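Glycosyltransferase (Streptomyces viridochromogenes, PDB 2IUY) probably transfers a sugar from a nucleotide-activated donor, as a retaining family GT4 glycosyltransferase involved in the biosynthesis of the antibiotic avilamycin A. Local coordinates at residues Leu44-Pro56 with Arg62-Ile76. Sequence-based numbering, arbitrary orientation.
Sequences LELGHEVFLLGAP and RPGLTVVPAGEPEEI
Val50 and Leu52 of strand 49-53 pair in parallel with strand 65-67, through backbones of Gly64, Thr66 and Val68. Val50 N donates to Gly64 O (2.8 Å) and Val50 O accepts from Thr66 N; Leu52 N donates to Thr66 O and Leu52 O accepts from Val68 N. Past the strand end, Gly54 N reaches Ala70 O (3.0 Å) in a bent bond (143°). On one face, Leu65 CD1 rests on Val50 CG1 (3.9 Å) and Leu52 CB. On the other, Thr66 lies beside Phe51, Thr66 CB 3.7 Å from Phe51 CD1, while Val68 CG2 touches Phe51 CB at the ring's edge. Leu53, its CG anti to the carbonyl carbon (chi1 -73°), brings CD2 between Val68 CG1 (3.7 Å) and Ile76 CG2. Arg62, kinked at chi2 and chi3, runs past Leu44 in the opposite direction and lays one guanidinium face against Leu44 CB, 3.7 Å from Arg62 CZ; the long salt bridge from Arg62 NH2 to Glu45 OE1 is secondary, as OE1 also bonds His321 NE2.

Two waters brace the pair: one joins Glu49 OE2, Thr66 OG1 and, weakly, Gly64 O; the other donates to Leu52 O and Val68 O and accepts from Ala55 N. A type II turn at Arg62-Leu65 leads into strand 65-67, and an inverse gamma turn at Pro69 leads out.

Strand 65-67 forms one edge of the parallel sheet in the N-terminal Rossmann-like domain of this GT-B fold. Strand 49-53 lies between it and strand 5-9, Leu65 and Val50 pack against Met40 of helix 31-45, and Ile76 of helix 73-82 touches Val9.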
loop_
_atom_site.group_PDB
_atom_site.type_symbol
_atom_site.label_atom_id
_atom_site.label_comp_id
_atom_site.label_asym_id
_atom_site.label_seq_id
_atom_site.Cartn_x
_atom_site.Cartn_y
_atom_site.Cartn_z
ATOM N N LEU A 44 -3.241 -16.146 -8.042
ATOM C CA LEU A 44 -3.604 -17.489 -7.668
ATOM C C LEU A 44 -5.069 -17.783 -7.984
ATOM O O LEU A 44 -5.390 -18.880 -8.438
ATOM C CB LEU A 44 -3.307 -17.709 -6.172
ATOM C CG LEU A 44 -1.823 -17.730 -5.725
ATOM C CD1 LEU A 44 -1.742 -17.739 -4.165
ATOM C CD2 LEU A 44 -1.042 -18.921 -6.373
ATOM N N GLU A 45 -5.971 -16.826 -7.726
ATOM C CA GLU A 45 -7.389 -17.037 -8.004
ATOM C C GLU A 45 -7.602 -17.159 -9.505
ATOM O O GLU A 45 -8.509 -17.879 -9.970
ATOM C CB GLU A 45 -8.234 -15.874 -7.482
ATOM C CG GLU A 45 -9.584 -16.292 -6.889
ATOM C CD GLU A 45 -10.139 -15.228 -5.937
ATOM O OE1 GLU A 45 -9.558 -15.018 -4.844
ATOM O OE2 GLU A 45 -11.170 -14.613 -6.272
ATOM N N LEU A 46 -6.791 -16.435 -10.264
ATOM C CA LEU A 46 -6.823 -16.531 -11.741
ATOM C C LEU A 46 -6.223 -17.792 -12.324
ATOM O O LEU A 46 -6.310 -17.981 -13.526
ATOM C CB LEU A 46 -6.141 -15.323 -12.387
ATOM C CG LEU A 46 -6.859 -13.996 -12.175
ATOM C CD1 LEU A 46 -5.931 -12.845 -12.434
ATOM C CD2 LEU A 46 -8.189 -13.887 -13.005
ATOM N N GLY A 47 -5.566 -18.619 -11.512
ATOM C CA GLY A 47 -5.057 -19.920 -11.987
ATOM C C GLY A 47 -3.565 -19.962 -12.277
ATOM O O GLY A 47 -3.046 -21.002 -12.672
ATOM N N HIS A 48 -2.868 -18.840 -12.042
ATOM C CA HIS A 48 -1.392 -18.750 -12.207
ATOM C C HIS A 48 -0.590 -19.267 -11.037
ATOM O O HIS A 48 -1.085 -19.328 -9.906
ATOM C CB HIS A 48 -0.998 -17.314 -12.561
ATOM C CG HIS A 48 -1.784 -16.796 -13.729
ATOM N ND1 HIS A 48 -1.620 -17.296 -14.995
ATOM C CD2 HIS A 48 -2.833 -15.943 -13.796
ATOM C CE1 HIS A 48 -2.468 -16.703 -15.814
ATOM N NE2 HIS A 48 -3.222 -15.884 -15.110
ATOM N N GLU A 49 0.638 -19.709 -11.320
ATOM C CA GLU A 49 1.467 -20.254 -10.294
ATOM C C GLU A 49 2.374 -19.125 -9.752
ATOM O O GLU A 49 2.897 -18.363 -10.517
ATOM C CB GLU A 49 2.255 -21.443 -10.855
ATOM C CG GLU A 49 2.600 -22.447 -9.827
ATOM C CD GLU A 49 3.455 -23.578 -10.345
ATOM O OE1 GLU A 49 3.484 -23.774 -11.592
ATOM O OE2 GLU A 49 4.102 -24.242 -9.483
ATOM N N VAL A 50 2.488 -18.986 -8.429
ATOM C CA VAL A 50 3.231 -17.873 -7.819
ATOM C C VAL A 50 4.419 -18.414 -6.986
ATOM O O VAL A 50 4.253 -19.333 -6.175
ATOM C CB VAL A 50 2.300 -16.927 -6.980
ATOM C CG1 VAL A 50 3.111 -15.847 -6.235
ATOM C CG2 VAL A 50 1.285 -16.279 -7.875
ATOM N N PHE A 51 5.619 -17.897 -7.290
ATOM C CA PHE A 51 6.851 -18.173 -6.574
ATOM C C PHE A 51 7.143 -16.857 -5.870
ATOM O O PHE A 51 7.306 -15.846 -6.518
ATOM C CB PHE A 51 7.964 -18.602 -7.575
ATOM C CG PHE A 51 7.637 -19.887 -8.286
ATOM C CD1 PHE A 51 8.074 -21.116 -7.766
ATOM C CD2 PHE A 51 6.796 -19.877 -9.416
ATOM C CE1 PHE A 51 7.736 -22.299 -8.399
ATOM C CE2 PHE A 51 6.423 -21.065 -10.070
ATOM C CZ PHE A 51 6.903 -22.272 -9.574
ATOM N N LEU A 52 7.078 -16.873 -4.529
ATOM C CA LEU A 52 7.244 -15.676 -3.737
ATOM C C LEU A 52 8.692 -15.670 -3.298
ATOM O O LEU A 52 9.160 -16.658 -2.735
ATOM C CB LEU A 52 6.263 -15.633 -2.526
ATOM C CG LEU A 52 6.505 -14.581 -1.449
ATOM C CD1 LEU A 52 6.199 -13.163 -2.060
ATOM C CD2 LEU A 52 5.637 -14.868 -0.175
ATOM N N LEU A 53 9.367 -14.549 -3.558
ATOM C CA LEU A 53 10.768 -14.355 -3.238
ATOM C C LEU A 53 10.836 -13.141 -2.334
ATOM O O LEU A 53 9.939 -12.274 -2.371
ATOM C CB LEU A 53 11.560 -14.055 -4.518
ATOM C CG LEU A 53 11.785 -15.239 -5.434
ATOM C CD1 LEU A 53 11.695 -14.644 -6.790
ATOM C CD2 LEU A 53 13.230 -15.781 -5.161
ATOM N N GLY A 54 11.892 -13.124 -1.516
ATOM C CA GLY A 54 12.197 -12.039 -0.623
ATOM C C GLY A 54 11.300 -12.050 0.579
ATOM O O GLY A 54 11.120 -10.997 1.195
ATOM N N ALA A 55 10.707 -13.215 0.899
ATOM C CA ALA A 55 9.813 -13.342 2.083
ATOM C C ALA A 55 9.745 -14.791 2.653
ATOM O O ALA A 55 8.648 -15.382 2.751
ATOM C CB ALA A 55 8.407 -12.810 1.750
ATOM N N PRO A 56 10.915 -15.360 3.008
ATOM C CA PRO A 56 10.958 -16.765 3.447
ATOM C C PRO A 56 10.192 -16.925 4.796
ATOM O O PRO A 56 10.029 -15.956 5.539
ATOM C CB PRO A 56 12.465 -17.095 3.548
ATOM C CG PRO A 56 13.182 -15.743 3.551
ATOM C CD PRO A 56 12.234 -14.692 3.028
ATOM N N ARG A 62 -1.620 -22.064 0.345
ATOM C CA ARG A 62 -2.349 -21.877 -0.923
ATOM C C ARG A 62 -1.775 -22.801 -2.029
ATOM O O ARG A 62 -0.550 -22.890 -2.201
ATOM C CB ARG A 62 -2.290 -20.408 -1.357
ATOM C CG ARG A 62 -3.571 -19.590 -1.253
ATOM C CD ARG A 62 -4.529 -19.787 -2.467
ATOM N NE ARG A 62 -5.212 -18.538 -2.847
ATOM C CZ ARG A 62 -6.130 -18.416 -3.821
ATOM N NH1 ARG A 62 -6.517 -19.475 -4.547
ATOM N NH2 ARG A 62 -6.662 -17.213 -4.081
ATOM N N PRO A 63 -2.654 -23.552 -2.730
ATOM C CA PRO A 63 -2.131 -24.300 -3.876
ATOM C C PRO A 63 -1.811 -23.320 -5.007
ATOM O O PRO A 63 -2.503 -22.305 -5.176
ATOM C CB PRO A 63 -3.289 -25.236 -4.267
ATOM C CG PRO A 63 -4.294 -25.155 -3.089
ATOM C CD PRO A 63 -4.105 -23.769 -2.541
ATOM N N GLY A 64 -0.761 -23.627 -5.756
ATOM C CA GLY A 64 -0.231 -22.698 -6.738
ATOM C C GLY A 64 0.840 -21.787 -6.155
ATOM O O GLY A 64 1.536 -21.139 -6.895
ATOM N N LEU A 65 0.973 -21.741 -4.829
ATOM C CA LEU A 65 1.950 -20.883 -4.162
ATOM C C LEU A 65 3.180 -21.662 -3.678
ATOM O O LEU A 65 3.063 -22.665 -2.966
ATOM C CB LEU A 65 1.304 -20.076 -3.011
ATOM C CG LEU A 65 2.258 -19.179 -2.178
ATOM C CD1 LEU A 65 2.929 -18.029 -3.018
ATOM C CD2 LEU A 65 1.634 -18.645 -0.870
ATOM N N THR A 66 4.362 -21.199 -4.071
ATOM C CA THR A 66 5.602 -21.710 -3.541
ATOM C C THR A 66 6.349 -20.566 -2.877
ATOM O O THR A 66 6.648 -19.556 -3.545
ATOM C CB THR A 66 6.496 -22.301 -4.673
ATOM O OG1 THR A 66 5.854 -23.436 -5.274
ATOM C CG2 THR A 66 7.868 -22.674 -4.155
ATOM N N VAL A 67 6.624 -20.709 -1.569
ATOM C CA VAL A 67 7.487 -19.767 -0.847
ATOM C C VAL A 67 8.938 -20.189 -0.991
ATOM O O VAL A 67 9.360 -21.200 -0.446
ATOM C CB VAL A 67 7.030 -19.483 0.650
ATOM C CG1 VAL A 67 7.828 -18.330 1.278
ATOM C CG2 VAL A 67 5.565 -19.095 0.666
ATOM N N VAL A 68 9.680 -19.417 -1.784
ATOM C CA VAL A 68 11.090 -19.702 -2.093
ATOM C C VAL A 68 11.960 -19.287 -0.905
ATOM O O VAL A 68 11.865 -18.138 -0.421
ATOM C CB VAL A 68 11.564 -18.969 -3.407
ATOM C CG1 VAL A 68 13.039 -19.216 -3.681
ATOM C CG2 VAL A 68 10.739 -19.400 -4.603
ATOM N N PRO A 69 12.804 -20.203 -0.415
ATOM C CA PRO A 69 13.688 -19.860 0.705
ATOM C C PRO A 69 14.854 -18.915 0.350
ATOM O O PRO A 69 16.032 -19.241 0.571
ATOM C CB PRO A 69 14.167 -21.245 1.191
ATOM C CG PRO A 69 14.156 -22.074 -0.036
ATOM C CD PRO A 69 12.923 -21.626 -0.789
ATOM N N ALA A 70 14.522 -17.745 -0.192
ATOM C CA ALA A 70 15.518 -16.743 -0.574
ATOM C C ALA A 70 15.069 -15.421 -0.029
ATOM O O ALA A 70 13.997 -14.912 -0.376
ATOM C CB ALA A 70 15.709 -16.683 -2.116
ATOM N N GLY A 71 15.873 -14.934 0.900
ATOM C CA GLY A 71 15.646 -13.698 1.604
ATOM C C GLY A 71 16.531 -12.634 1.030
ATOM O O GLY A 71 16.029 -11.655 0.508
ATOM N N GLU A 72 17.850 -12.796 1.093
ATOM C CA GLU A 72 18.663 -11.666 0.660
ATOM C C GLU A 72 18.773 -11.534 -0.849
ATOM O O GLU A 72 18.545 -12.487 -1.546
ATOM C CB GLU A 72 20.006 -11.554 1.358
ATOM C CG GLU A 72 20.672 -12.818 1.648
ATOM C CD GLU A 72 21.577 -12.598 2.821
ATOM O OE1 GLU A 72 21.054 -12.201 3.896
ATOM O OE2 GLU A 72 22.810 -12.794 2.664
ATOM N N PRO A 73 19.083 -10.312 -1.327
ATOM C CA PRO A 73 19.196 -9.990 -2.746
ATOM C C PRO A 73 20.010 -11.022 -3.533
ATOM O O PRO A 73 19.552 -11.443 -4.578
ATOM C CB PRO A 73 19.850 -8.613 -2.740
ATOM C CG PRO A 73 19.304 -7.999 -1.431
ATOM C CD PRO A 73 19.300 -9.124 -0.468
ATOM N N GLU A 74 21.161 -11.442 -3.020
ATOM C CA GLU A 74 22.063 -12.348 -3.745
ATOM C C GLU A 74 21.455 -13.722 -3.956
ATOM O O GLU A 74 21.629 -14.323 -5.007
ATOM C CB GLU A 74 23.428 -12.475 -3.011
ATOM C CG GLU A 74 23.461 -11.784 -1.605
ATOM C CD GLU A 74 24.135 -12.609 -0.495
ATOM O OE1 GLU A 74 24.697 -11.967 0.423
ATOM O OE2 GLU A 74 24.098 -13.877 -0.529
ATOM N N GLU A 75 20.751 -14.212 -2.941
ATOM C CA GLU A 75 20.019 -15.488 -3.001
ATOM C C GLU A 75 18.848 -15.409 -3.970
ATOM O O GLU A 75 18.546 -16.390 -4.644
ATOM C CB GLU A 75 19.447 -15.851 -1.616
ATOM C CG GLU A 75 20.448 -16.463 -0.670
ATOM C CD GLU A 75 20.130 -16.240 0.810
ATOM O OE1 GLU A 75 21.133 -16.023 1.536
ATOM O OE2 GLU A 75 18.935 -16.270 1.257
ATOM N N ILE A 76 18.165 -14.260 -3.982
ATOM C CA ILE A 76 17.077 -14.032 -4.899
ATOM C C ILE A 76 17.640 -14.000 -6.342
ATOM O O ILE A 76 17.077 -14.633 -7.215
ATOM C CB ILE A 76 16.264 -12.723 -4.596
ATOM C CG1 ILE A 76 15.601 -12.752 -3.208
ATOM C CG2 ILE A 76 15.199 -12.482 -5.694
ATOM C CD1 ILE A 76 15.098 -11.322 -2.760
HETATM O O HOH W 1 4.157 -22.864 -6.955
HETATM O O HOH W 2 10.492 -15.794 -0.250
#